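Nisin biosynthesis protein NisC (Lactococcus lactis subsp. lactis, PDB 2G0D) is a zinc-containing lantibiotic cyclase that catalyses formation of the thioether rings of nisin during its biosynthesis. Local coordinates at residues A[12-17]-A[368-373]; A[35-40]-A[65-70]; A[44-49]-A[379-384]; A[79-84]-A[88-93]; A[111-116]-A[145-150]. All coordinates share one frame; numbering follows the deposited sequence.

Interaction 1: A[12-17]-A[368-373]; sequences IAQWDE and SGTGFL
W15 and T370 make the firm part of this contact. The indole N-H of W15 reaches across from helix 3-20 to the T370 hydroxyl, with NE1 donating to OG1 at 2.9 Å. The N-H...O angle is 155°, so the bond is fairly straight. OG1 sits at the indole edge, 16° out of the ring plane. Two torsions set this up. W15 CG stands beside the backbone N, opposite the carbonyl carbon, which carries the ring out toward the loop. T370 OG1 lies between its own backbone N and carbonyl carbon (chi1 62°), and its methyl CG2 is left beside the backbone N. T370 thus offers a polar branch to W15 and an apolar branch to Q14.

The ring is buried. L37 and I40 of helix 37-45 touch it, as does Y63 of helix 53-74. The contact thus joins the N-terminal helix of the alpha toroid to a loop near the C-terminus, between helices 357-362 and 376-387. The loop is held on the same residues: T370 O accepts from S377 OG, and the backbones of G369 and T370 bond to I376 and S377. T370 also packs on I40.

The other side is looser and partly open to solvent. Q14 runs extended beyond CG, and its amide comes alongside the T370 methyl. Q14 OE1 lies 3.4 Å from T370 CG2, while Q14 CD and NE2 are both 3.8 Å from the same methyl. This is van der Waals contact of an amide with a methyl group.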
# COMPACT_ATOMS: atom_id res chain seq x y z
N ILE A 12 18.46 5.34 14.22
CA ILE A 12 19.71 4.83 13.68
C ILE A 12 20.47 4.01 14.74
O ILE A 12 20.97 2.92 14.44
CB ILE A 12 20.62 5.95 13.11
CG1 ILE A 12 19.96 6.63 11.90
CG2 ILE A 12 21.99 5.36 12.71
CD1 ILE A 12 20.54 8.00 11.57
N ALA A 13 20.54 4.52 15.98
CA ALA A 13 21.16 3.81 17.11
C ALA A 13 20.52 2.43 17.39
O ALA A 13 21.22 1.47 17.71
CB ALA A 13 21.13 4.68 18.39
N GLN A 14 19.21 2.35 17.27
CA GLN A 14 18.50 1.09 17.44
C GLN A 14 18.91 0.09 16.36
O GLN A 14 19.18 -1.09 16.64
CB GLN A 14 16.98 1.32 17.43
CG GLN A 14 16.50 2.14 18.64
CD GLN A 14 14.99 2.34 18.69
OE1 GLN A 14 14.22 1.37 18.74
NE2 GLN A 14 14.55 3.60 18.69
N TRP A 15 19.01 0.57 15.13
CA TRP A 15 19.35 -0.30 14.02
C TRP A 15 20.83 -0.60 13.89
O TRP A 15 21.20 -1.65 13.39
CB TRP A 15 18.71 0.18 12.71
CG TRP A 15 17.27 -0.15 12.70
CD1 TRP A 15 16.23 0.69 13.00
CD2 TRP A 15 16.69 -1.44 12.46
NE1 TRP A 15 15.04 0.01 12.92
CE2 TRP A 15 15.29 -1.30 12.59
CE3 TRP A 15 17.22 -2.70 12.14
CZ2 TRP A 15 14.41 -2.38 12.40
CZ3 TRP A 15 16.34 -3.77 11.94
CH2 TRP A 15 14.95 -3.60 12.07
N ASP A 16 21.69 0.31 14.34
CA ASP A 16 23.12 0.01 14.44
C ASP A 16 23.39 -1.15 15.42
O ASP A 16 24.22 -2.02 15.15
CB ASP A 16 23.92 1.26 14.82
CG ASP A 16 24.08 2.22 13.66
OD1 ASP A 16 23.60 1.91 12.55
OD2 ASP A 16 24.69 3.29 13.84
N GLU A 17 22.66 -1.16 16.54
CA GLU A 17 22.76 -2.22 17.54
C GLU A 17 22.21 -3.56 17.02
O GLU A 17 22.87 -4.61 17.15
CB GLU A 17 22.06 -1.79 18.83
CG GLU A 17 22.24 -2.74 20.03
CD GLU A 17 23.71 -3.11 20.32
OE1 GLU A 17 24.63 -2.37 19.92
OE2 GLU A 17 23.93 -4.16 20.95
N SER A 368 4.82 0.38 18.99
CA SER A 368 4.57 0.18 17.58
C SER A 368 5.87 -0.07 16.83
O SER A 368 5.86 -0.39 15.64
CB SER A 368 3.84 1.40 17.01
OG SER A 368 4.51 2.60 17.39
N GLY A 369 6.99 0.05 17.54
CA GLY A 369 8.31 -0.14 16.94
C GLY A 369 8.68 1.01 16.02
O GLY A 369 7.99 2.05 15.99
N THR A 370 9.75 0.82 15.25
CA THR A 370 10.35 1.90 14.49
C THR A 370 10.03 1.83 13.01
O THR A 370 10.40 2.73 12.28
CB THR A 370 11.89 1.91 14.61
OG1 THR A 370 12.42 0.68 14.08
CG2 THR A 370 12.31 2.10 16.06
N GLY A 371 9.35 0.77 12.60
CA GLY A 371 9.17 0.44 11.19
C GLY A 371 8.13 1.27 10.44
O GLY A 371 7.41 2.11 11.01
N PHE A 372 8.03 0.99 9.14
CA PHE A 372 7.31 1.84 8.23
C PHE A 372 5.82 1.79 8.46
O PHE A 372 5.16 2.83 8.64
CB PHE A 372 7.61 1.42 6.79
CG PHE A 372 6.71 2.08 5.79
CD1 PHE A 372 6.77 3.46 5.59
CD2 PHE A 372 5.79 1.32 5.05
CE1 PHE A 372 5.92 4.07 4.65
CE2 PHE A 372 4.94 1.92 4.16
CZ PHE A 372 5.01 3.29 3.94
N LEU A 373 5.28 0.57 8.46
CA LEU A 373 3.85 0.40 8.32
C LEU A 373 3.11 0.86 9.58
O LEU A 373 2.06 1.52 9.50
CB LEU A 373 3.53 -1.06 7.92
CG LEU A 373 2.08 -1.38 7.55
CD1 LEU A 373 1.52 -0.46 6.45
CD2 LEU A 373 1.89 -2.86 7.17

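Interaction 2: A[35-40]-A[65-70]; sequences TGLPGI and EYIVSK
L37 and P38 meet Y66 and I67 where the short helix 37-45 packs on the long helix 53-74, two neighbouring helices of the alpha toroid. Residues G36 to G39 read Gly-Leu-Pro-Gly, a GxxG sequence of the kind that opens the inner helices in LanC proteins. G36 is the N-cap.

The cross-contact is apolar. L37 CD1 approaches the Y66 ring obliquely, 3.5 Å from CD2 and 3.9 Å from CE2, and the two side chains cross at about a right angle. I67 supplies a second point. Its CG1 stands beside the backbone N (chi1 -73°) and the chain then runs extended (chi2 171°), so the terminal CD1 projects to the partner helix. There it lies 4.0 Å from L37 CB and 4.2 Å from P38 CD. L37 is therefore held at both its root and one of its methyls. Other helices close the site: T19 of helix 3-20 touches L37 and Y66, and I88 of helix 85-92 touches both P38 and I67.

Polar interactions lie at the margin. K70 NZ forms a salt bridge with E30 OE2; its close approach to Y66 OH is less certain, because the place of that oxygen is doubtful. The aliphatic part of K70 also packs on the tyrosine: K70 CG lies 4.0 Å above one face of the Y66 ring, displaced toward its rim.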
# COMPACT_ATOMS: atom_id res chain seq x y z
N THR A 35 8.30 -3.77 8.86
CA THR A 35 8.88 -3.53 10.19
C THR A 35 10.41 -3.39 10.21
O THR A 35 10.98 -3.06 11.24
CB THR A 35 8.54 -4.67 11.20
OG1 THR A 35 9.00 -5.91 10.66
CG2 THR A 35 7.02 -4.78 11.46
N GLY A 36 11.06 -3.66 9.09
CA GLY A 36 12.51 -3.80 9.10
C GLY A 36 13.26 -2.76 8.29
O GLY A 36 12.74 -1.65 8.04
N LEU A 37 14.46 -3.12 7.86
CA LEU A 37 15.43 -2.18 7.28
C LEU A 37 15.03 -1.42 6.01
O LEU A 37 15.39 -0.27 5.86
CB LEU A 37 16.78 -2.86 7.08
CG LEU A 37 17.54 -3.05 8.39
CD1 LEU A 37 18.71 -4.05 8.20
CD2 LEU A 37 18.06 -1.69 8.93
N PRO A 38 14.33 -2.07 5.08
CA PRO A 38 13.81 -1.34 3.93
C PRO A 38 13.02 -0.06 4.28
O PRO A 38 13.21 0.97 3.62
CB PRO A 38 12.93 -2.39 3.24
CG PRO A 38 13.65 -3.70 3.56
CD PRO A 38 14.00 -3.52 5.01
N GLY A 39 12.14 -0.12 5.29
CA GLY A 39 11.41 1.10 5.77
C GLY A 39 12.35 2.15 6.34
O GLY A 39 12.19 3.36 6.10
N ILE A 40 13.38 1.69 7.05
CA ILE A 40 14.38 2.58 7.61
C ILE A 40 15.23 3.27 6.53
O ILE A 40 15.46 4.48 6.61
CB ILE A 40 15.31 1.83 8.60
CG1 ILE A 40 14.48 1.09 9.66
CG2 ILE A 40 16.27 2.78 9.26
CD1 ILE A 40 13.42 1.94 10.39
N GLU A 65 24.34 -3.41 2.69
CA GLU A 65 25.31 -4.49 2.75
C GLU A 65 24.86 -5.54 3.76
O GLU A 65 24.95 -6.75 3.49
CB GLU A 65 26.73 -3.98 3.02
CG GLU A 65 27.44 -3.43 1.75
CD GLU A 65 27.35 -4.35 0.51
OE1 GLU A 65 28.16 -5.33 0.40
OE2 GLU A 65 26.48 -4.08 -0.38
N TYR A 66 24.34 -5.10 4.90
CA TYR A 66 23.78 -6.02 5.89
C TYR A 66 22.63 -6.84 5.30
O TYR A 66 22.50 -8.02 5.60
CB TYR A 66 23.32 -5.28 7.13
CG TYR A 66 22.72 -6.14 8.20
CD1 TYR A 66 23.52 -6.70 9.20
CD2 TYR A 66 21.35 -6.38 8.25
CE1 TYR A 66 22.98 -7.50 10.20
CE2 TYR A 66 20.78 -7.15 9.26
CZ TYR A 66 21.61 -7.72 10.24
OH TYR A 66 21.08 -8.49 11.25
N ILE A 67 21.79 -6.21 4.47
CA ILE A 67 20.71 -6.94 3.80
C ILE A 67 21.22 -8.01 2.80
O ILE A 67 20.76 -9.15 2.86
CB ILE A 67 19.68 -6.01 3.10
CG1 ILE A 67 18.77 -5.30 4.13
CG2 ILE A 67 18.83 -6.80 2.11
CD1 ILE A 67 17.90 -4.22 3.52
N VAL A 68 22.13 -7.65 1.89
CA VAL A 68 22.61 -8.67 0.92
C VAL A 68 23.31 -9.84 1.62
O VAL A 68 23.14 -11.01 1.22
CB VAL A 68 23.38 -8.09 -0.36
CG1 VAL A 68 23.66 -6.59 -0.28
CG2 VAL A 68 24.65 -8.91 -0.69
N SER A 69 24.04 -9.55 2.69
CA SER A 69 24.69 -10.58 3.48
C SER A 69 23.68 -11.59 4.05
O SER A 69 23.95 -12.80 4.07
CB SER A 69 25.51 -9.96 4.59
OG SER A 69 25.55 -10.82 5.71
N LYS A 70 22.54 -11.09 4.51
CA LYS A 70 21.49 -11.94 5.08
C LYS A 70 20.74 -12.72 4.00
O LYS A 70 20.28 -13.83 4.26
CB LYS A 70 20.48 -11.12 5.89
CG LYS A 70 21.00 -10.58 7.21
CD LYS A 70 21.53 -11.70 8.09
CE LYS A 70 22.10 -11.14 9.37
NZ LYS A 70 20.99 -10.87 10.31

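Interaction 3: A[44-49]-A[379-384]; sequences LAELKN and CILVLS
E46 reaches L381 through a bent side chain. Its CG stands beside the backbone N (chi1 -78°), and a bend at chi2 (-59°) turns the chain so that its methylene carbons lie against L381. E46 CG lies 3.5 Å from L381 CD2, and E46 CB is 4.0 Å from the same methyl. The two side chains cross at about a right angle.

The second point of contact is smaller. L47 CD2 meets S384 CB at 4.0 Å. The S384 hydroxyl turns back to its own helix, where OG donates to L381 O at 2.8 Å. It comes in tilted 30° from the carbonyl plane.

The buried carboxylate of E46 is satisfied elsewhere. OE2 bonds to T393 OG1; OE1 accepts from F392 N and makes a salt bridge with K385, on the same helix as L381. These partners would probably favour the charged form.

E46 and L47 are the middle residues of a type I turn from A45 to K48, at the C-terminal end of helix 37-45. Around the turn, L44 and L47 pack on helices 3-20 and 53-74. Across the contact, I380 and L383 lean on helix 357-362, and I380 also reaches I11 of helix 3-20.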
# COMPACT_ATOMS: atom_id res chain seq x y z
N LEU A 44 15.44 7.44 5.83
CA LEU A 44 16.75 8.12 5.85
C LEU A 44 17.07 8.73 4.49
O LEU A 44 17.65 9.81 4.41
CB LEU A 44 17.87 7.14 6.24
CG LEU A 44 18.03 6.67 7.69
CD1 LEU A 44 19.14 5.61 7.80
CD2 LEU A 44 18.32 7.81 8.63
N ALA A 45 16.68 8.01 3.43
CA ALA A 45 16.97 8.41 2.06
C ALA A 45 16.24 9.68 1.71
O ALA A 45 16.75 10.50 0.97
CB ALA A 45 16.63 7.30 1.09
N GLU A 46 15.04 9.82 2.25
CA GLU A 46 14.24 11.02 2.09
C GLU A 46 14.76 12.24 2.84
O GLU A 46 14.15 13.31 2.78
CB GLU A 46 12.82 10.75 2.55
CG GLU A 46 12.00 9.98 1.56
CD GLU A 46 11.86 10.66 0.19
OE1 GLU A 46 12.32 11.82 0.04
OE2 GLU A 46 11.30 10.00 -0.72
N LEU A 47 15.86 12.09 3.55
CA LEU A 47 16.40 13.18 4.36
C LEU A 47 17.66 13.76 3.72
O LEU A 47 18.41 14.45 4.39
CB LEU A 47 16.69 12.68 5.77
CG LEU A 47 15.52 12.16 6.60
CD1 LEU A 47 16.04 11.76 7.98
CD2 LEU A 47 14.45 13.23 6.73
N LYS A 48 17.84 13.49 2.43
CA LYS A 48 19.03 13.86 1.68
C LYS A 48 19.34 15.36 1.68
O LYS A 48 20.51 15.76 1.72
CB LYS A 48 18.98 13.31 0.24
CG LYS A 48 20.20 13.69 -0.59
CD LYS A 48 20.33 12.89 -1.88
CE LYS A 48 21.61 13.33 -2.62
NZ LYS A 48 21.92 12.55 -3.86
N ASN A 49 18.30 16.20 1.62
CA ASN A 49 18.52 17.64 1.74
C ASN A 49 19.12 18.04 3.09
O ASN A 49 19.75 19.09 3.17
CB ASN A 49 17.25 18.45 1.45
CG ASN A 49 16.13 18.16 2.43
OD1 ASN A 49 15.70 17.01 2.55
ND2 ASN A 49 15.65 19.19 3.13
N CYS A 379 5.63 7.66 10.10
CA CYS A 379 5.18 8.98 10.50
C CYS A 379 6.20 10.07 10.10
O CYS A 379 5.83 11.11 9.57
CB CYS A 379 4.93 8.99 12.01
SG CYS A 379 4.28 10.52 12.69
N ILE A 380 7.47 9.81 10.37
CA ILE A 380 8.57 10.71 10.01
C ILE A 380 8.61 10.92 8.49
O ILE A 380 8.82 12.03 8.04
CB ILE A 380 9.95 10.19 10.53
CG1 ILE A 380 9.98 10.31 12.06
CG2 ILE A 380 11.12 10.94 9.90
CD1 ILE A 380 11.06 9.47 12.77
N LEU A 381 8.40 9.85 7.72
CA LEU A 381 8.34 9.98 6.27
C LEU A 381 7.27 10.98 5.84
O LEU A 381 7.54 11.86 5.03
CB LEU A 381 8.08 8.64 5.57
CG LEU A 381 9.35 7.88 5.15
CD1 LEU A 381 9.07 6.37 5.07
CD2 LEU A 381 9.86 8.40 3.82
N VAL A 382 6.06 10.83 6.38
CA VAL A 382 4.96 11.75 6.11
C VAL A 382 5.39 13.17 6.44
O VAL A 382 5.26 14.07 5.61
CB VAL A 382 3.67 11.37 6.90
CG1 VAL A 382 2.54 12.36 6.61
CG2 VAL A 382 3.19 9.94 6.57
N LEU A 383 5.89 13.37 7.66
CA LEU A 383 6.20 14.71 8.15
C LEU A 383 7.31 15.29 7.32
O LEU A 383 7.34 16.47 7.05
CB LEU A 383 6.62 14.67 9.65
CG LEU A 383 5.51 14.46 10.70
CD1 LEU A 383 6.09 14.05 12.05
CD2 LEU A 383 4.79 15.80 10.85
N SER A 384 8.24 14.44 6.89
CA SER A 384 9.40 14.95 6.17
C SER A 384 9.04 15.49 4.77
O SER A 384 9.67 16.42 4.31
CB SER A 384 10.51 13.88 6.10
OG SER A 384 10.18 12.84 5.19

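Interaction 4: A[79-84]-A[88-93]; sequences GSLYSG and IALSIL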
# COMPACT_ATOMS: atom_id res chain seq x y z
N GLY A 79 8.43 -12.87 -2.71
CA GLY A 79 8.68 -11.71 -3.55
C GLY A 79 7.82 -10.51 -3.15
O GLY A 79 7.81 -9.52 -3.84
N SER A 80 7.14 -10.58 -2.01
CA SER A 80 6.06 -9.66 -1.66
C SER A 80 6.51 -8.22 -1.38
O SER A 80 7.64 -7.99 -0.96
CB SER A 80 5.26 -10.22 -0.47
OG SER A 80 5.88 -9.89 0.76
N LEU A 81 5.62 -7.27 -1.63
CA LEU A 81 5.92 -5.85 -1.35
C LEU A 81 6.32 -5.61 0.12
O LEU A 81 7.35 -4.99 0.38
CB LEU A 81 4.73 -4.94 -1.73
CG LEU A 81 4.86 -3.41 -1.51
CD1 LEU A 81 5.99 -2.78 -2.34
CD2 LEU A 81 3.55 -2.68 -1.83
N TYR A 82 5.52 -6.10 1.07
CA TYR A 82 5.73 -5.76 2.48
C TYR A 82 6.62 -6.71 3.26
O TYR A 82 7.12 -6.32 4.31
CB TYR A 82 4.41 -5.48 3.21
CG TYR A 82 3.93 -4.05 2.99
CD1 TYR A 82 3.24 -3.70 1.84
CD2 TYR A 82 4.20 -3.05 3.94
CE1 TYR A 82 2.82 -2.39 1.63
CE2 TYR A 82 3.79 -1.73 3.73
CZ TYR A 82 3.10 -1.42 2.59
OH TYR A 82 2.70 -0.13 2.39
N SER A 83 6.81 -7.93 2.78
CA SER A 83 7.70 -8.90 3.46
C SER A 83 8.83 -9.42 2.59
O SER A 83 9.76 -10.03 3.11
CB SER A 83 6.93 -10.11 3.99
OG SER A 83 5.92 -9.69 4.86
N GLY A 84 8.76 -9.22 1.28
CA GLY A 84 9.68 -9.90 0.39
C GLY A 84 10.56 -9.03 -0.48
O GLY A 84 10.85 -7.88 -0.13
N ILE A 88 12.15 -4.76 -0.56
CA ILE A 88 13.58 -4.49 -0.51
C ILE A 88 14.03 -3.71 -1.74
O ILE A 88 14.76 -2.71 -1.63
CB ILE A 88 14.42 -5.80 -0.37
CG1 ILE A 88 14.01 -6.56 0.90
CG2 ILE A 88 15.91 -5.47 -0.36
CD1 ILE A 88 14.57 -7.99 1.01
N ALA A 89 13.59 -4.16 -2.92
CA ALA A 89 13.88 -3.46 -4.17
C ALA A 89 13.32 -2.04 -4.19
O ALA A 89 14.02 -1.12 -4.63
CB ALA A 89 13.41 -4.25 -5.39
N LEU A 90 12.07 -1.86 -3.76
CA LEU A 90 11.51 -0.51 -3.68
C LEU A 90 12.38 0.41 -2.82
O LEU A 90 12.60 1.59 -3.19
CB LEU A 90 10.07 -0.51 -3.11
CG LEU A 90 9.33 0.84 -3.11
CD1 LEU A 90 9.00 1.25 -4.53
CD2 LEU A 90 8.09 0.76 -2.27
N SER A 91 12.87 -0.11 -1.69
CA SER A 91 13.62 0.71 -0.74
C SER A 91 14.95 1.27 -1.30
O SER A 91 15.47 2.30 -0.81
CB SER A 91 13.82 -0.04 0.58
OG SER A 91 14.82 -1.06 0.50
N ILE A 92 15.49 0.62 -2.35
CA ILE A 92 16.75 1.08 -2.96
C ILE A 92 16.62 1.49 -4.43
O ILE A 92 17.60 1.86 -5.08
CB ILE A 92 17.89 0.01 -2.82
CG1 ILE A 92 17.58 -1.22 -3.69
CG2 ILE A 92 18.10 -0.39 -1.35
CD1 ILE A 92 18.67 -2.31 -3.63
N LEU A 93 15.42 1.42 -4.98
CA LEU A 93 15.20 1.67 -6.41
C LEU A 93 15.81 3.01 -6.91
O LEU A 93 16.43 3.04 -7.97
CB LEU A 93 13.70 1.59 -6.76
CG LEU A 93 13.36 1.79 -8.24
CD1 LEU A 93 14.06 0.75 -9.13
CD2 LEU A 93 11.88 1.73 -8.45
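The turn that leads into helix 85-92 packs on the helix it starts, with G84 and L81 on the turn meeting I88 and L90. G84 is the N-cap. Its carbonyl begins the helical bonding: I88 N donates to G84 O at 3.4 Å, a weak bond, though nearly straight at 163°. The I88 side chain lies along the same carbonyl, with CG1 3.6 Å from G84 O.

Two residues further on, L90 meets L81. Both leucines have CG opposite the backbone N (L81 chi1 180°, L90 chi1 -174°), which brings one methyl of each together. L81 CD1 and L90 CD2 touch at 4.1 Å, and the side chains cross obliquely.

The turn is braced from within by an ST motif. S80 OG accepts from S83 N at 3.0 Å, and the backbone bond from G84 N to S80 O closes the same bend. S80 N lies where a side chain on G84 would have to go, so the glycine fits tightly here. G84 also opens a GxxG sequence, the element found at the start of inner helices in the LanC alpha toroid. E138, just before helix 140-147, ties down the turn: its two carboxylate oxygens take hydrogen bonds with S80 OG and S83 OG, one each.

On the helix, the S91 hydroxyl bonds back to I88 O at 2.7 Å. L42 of helix 37-45 packs on S91, while Y146 of helix 140-147 packs on L90. The L81 side chain is about 13 Å from the zinc ion.

Interaction 5: A[111-116]-A[145-150]; sequences RYIEYF and SYLLLI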
# COMPACT_ATOMS: atom_id res chain seq x y z
N ARG A 111 14.70 -10.47 -11.10
CA ARG A 111 14.66 -11.83 -11.64
C ARG A 111 14.06 -12.78 -10.61
O ARG A 111 13.23 -13.62 -10.95
CB ARG A 111 16.07 -12.30 -12.09
CG ARG A 111 16.70 -11.45 -13.24
CD ARG A 111 15.67 -10.64 -14.11
NE ARG A 111 16.30 -10.07 -15.31
CZ ARG A 111 16.07 -10.45 -16.56
NH1 ARG A 111 15.16 -11.40 -16.84
NH2 ARG A 111 16.73 -9.88 -17.56
N TYR A 112 14.43 -12.65 -9.35
CA TYR A 112 13.78 -13.46 -8.34
C TYR A 112 12.28 -13.18 -8.29
O TYR A 112 11.47 -14.11 -8.23
CB TYR A 112 14.43 -13.36 -6.94
CG TYR A 112 13.55 -14.03 -5.89
CD1 TYR A 112 13.49 -15.43 -5.76
CD2 TYR A 112 12.71 -13.27 -5.08
CE1 TYR A 112 12.63 -16.03 -4.80
CE2 TYR A 112 11.87 -13.86 -4.15
CZ TYR A 112 11.82 -15.21 -4.02
OH TYR A 112 10.95 -15.72 -3.06
N ILE A 113 11.90 -11.90 -8.34
CA ILE A 113 10.49 -11.53 -8.30
C ILE A 113 9.70 -12.15 -9.45
O ILE A 113 8.62 -12.71 -9.21
CB ILE A 113 10.26 -9.99 -8.28
CG1 ILE A 113 10.71 -9.38 -6.94
CG2 ILE A 113 8.78 -9.69 -8.51
CD1 ILE A 113 10.94 -7.84 -6.96
N GLU A 114 10.22 -12.04 -10.67
CA GLU A 114 9.59 -12.63 -11.84
C GLU A 114 9.46 -14.15 -11.72
O GLU A 114 8.39 -14.70 -11.99
CB GLU A 114 10.34 -12.27 -13.13
CG GLU A 114 9.75 -12.95 -14.38
CD GLU A 114 10.10 -12.23 -15.68
OE1 GLU A 114 11.05 -11.41 -15.71
OE2 GLU A 114 9.39 -12.48 -16.67
N TYR A 115 10.55 -14.82 -11.34
CA TYR A 115 10.50 -16.25 -10.95
C TYR A 115 9.41 -16.53 -9.89
O TYR A 115 8.58 -17.43 -10.07
CB TYR A 115 11.86 -16.76 -10.42
CG TYR A 115 11.71 -18.03 -9.60
CD1 TYR A 115 11.36 -19.23 -10.21
CD2 TYR A 115 11.88 -18.02 -8.21
CE1 TYR A 115 11.20 -20.40 -9.48
CE2 TYR A 115 11.72 -19.21 -7.46
CZ TYR A 115 11.37 -20.38 -8.11
OH TYR A 115 11.20 -21.55 -7.41
N PHE A 116 9.45 -15.78 -8.78
CA PHE A 116 8.48 -15.94 -7.70
C PHE A 116 7.02 -15.82 -8.18
O PHE A 116 6.18 -16.67 -7.86
CB PHE A 116 8.73 -14.95 -6.56
CG PHE A 116 7.66 -14.97 -5.49
CD1 PHE A 116 7.63 -15.99 -4.54
CD2 PHE A 116 6.65 -14.00 -5.48
CE1 PHE A 116 6.62 -16.03 -3.57
CE2 PHE A 116 5.63 -14.03 -4.49
CZ PHE A 116 5.62 -15.04 -3.54
N SER A 145 2.68 -3.07 -8.09
CA SER A 145 2.89 -1.64 -7.76
C SER A 145 4.35 -1.26 -7.98
O SER A 145 4.66 -0.27 -8.65
CB SER A 145 2.49 -1.34 -6.32
OG SER A 145 2.51 0.06 -6.10
N TYR A 146 5.24 -2.08 -7.39
CA TYR A 146 6.68 -1.96 -7.59
C TYR A 146 7.08 -2.19 -9.06
O TYR A 146 7.80 -1.37 -9.63
CB TYR A 146 7.49 -2.91 -6.69
CG TYR A 146 8.94 -3.03 -7.16
CD1 TYR A 146 9.85 -2.00 -6.94
CD2 TYR A 146 9.37 -4.16 -7.85
CE1 TYR A 146 11.17 -2.09 -7.41
CE2 TYR A 146 10.69 -4.25 -8.34
CZ TYR A 146 11.58 -3.21 -8.13
OH TYR A 146 12.89 -3.31 -8.59
N LEU A 147 6.60 -3.29 -9.65
CA LEU A 147 6.98 -3.63 -11.05
C LEU A 147 6.72 -2.51 -12.04
O LEU A 147 7.56 -2.26 -12.90
CB LEU A 147 6.35 -4.95 -11.53
CG LEU A 147 6.84 -6.22 -10.80
CD1 LEU A 147 5.96 -7.43 -11.18
CD2 LEU A 147 8.31 -6.51 -11.07
N LEU A 148 5.58 -1.80 -11.87
CA LEU A 148 5.17 -0.73 -12.78
C LEU A 148 6.06 0.52 -12.79
O LEU A 148 5.94 1.38 -13.69
CB LEU A 148 3.70 -0.35 -12.55
CG LEU A 148 2.71 -1.44 -13.00
CD1 LEU A 148 1.34 -1.16 -12.39
CD2 LEU A 148 2.61 -1.56 -14.54
N LEU A 149 6.97 0.61 -11.84
CA LEU A 149 8.03 1.62 -11.84
C LEU A 149 9.22 1.26 -12.73
O LEU A 149 10.06 2.11 -12.98
CB LEU A 149 8.56 1.82 -10.41
CG LEU A 149 7.61 2.47 -9.38
CD1 LEU A 149 8.28 2.41 -8.01
CD2 LEU A 149 7.25 3.93 -9.79
N ILE A 150 9.32 0.00 -13.16
CA ILE A 150 10.40 -0.39 -14.05
C ILE A 150 9.96 -0.21 -15.50
O ILE A 150 8.98 -0.82 -15.94
CB ILE A 150 10.85 -1.87 -13.82
CG1 ILE A 150 11.13 -2.17 -12.34
CG2 ILE A 150 12.08 -2.19 -14.66
CD1 ILE A 150 11.27 -3.66 -12.06
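This is a small, buried, apolar helix-helix contact, in which I113 of helix 100-122 rests on Y146 and L147 near the end of the short helix 140-147. I113 provides everything on its side, and its two branches divide the work. CG1 stands beside the backbone N (chi1 -70°) and continues extended (chi2 162°), which sends CD1 to the tyrosine. I113 CD1 lies 3.9 Å from Y146 CE2 and 4.1 Å from Y146 CD2. It meets the CD2-CE2 bond of the ring obliquely.

The other branch turns to the leucine. I113 CG2 meets L147 CD2 at 4.1 Å, methyl to methyl, and the two side chains slide past each other in opposite directions. These distances are ordinary for apolar packing, with no sign of strain.

The phenol of Y146 is also fixed. Its OH bonds to N110 OD1, one turn earlier on the same helix as I113. Helix 100-122 therefore grips this tyrosine twice, by a methyl on the ring carbons and by an amide oxygen at the hydroxyl. That should limit movement of the ring.

Just past the contact the chain bends in a type I turn from L147 to I150. I150 N donates to L147 O at 2.9 Å.

Neighbouring helices fill the surroundings. A85 of helix 85-92 packs on I113 and A89 on Y146, while L158 and I162 of helix 156-168 pack on L147. The contact thus sets a short inner helix, 140-147, against the long outer helix 100-122, as in the two-layered alpha toroid of LanC proteins.

Interactions 1, 2, 4 and 5 form a chain of touching contacts. W15 of interaction 1 packs on L37 of interaction 2, with W15 CE3 3.5 Å from L37 CD2. P38 of interaction 2 meets S91 of interaction 4. A89 CB of interaction 4 lies 3.4 Å from Y146 OH of interaction 5. Interaction 3 branches off: it shares helix 37-45 with interaction 2, and its L44 and L381 touch I12 and F372 of interaction 1. Interactions 1 and 3 join early helices to the late part of the chain, consistent with closing the toroid. Interactions 1 and 5 lie apart, with centres 26 Å from each other. The zinc ion is held by C278, C324 and H325; L373 touches C324.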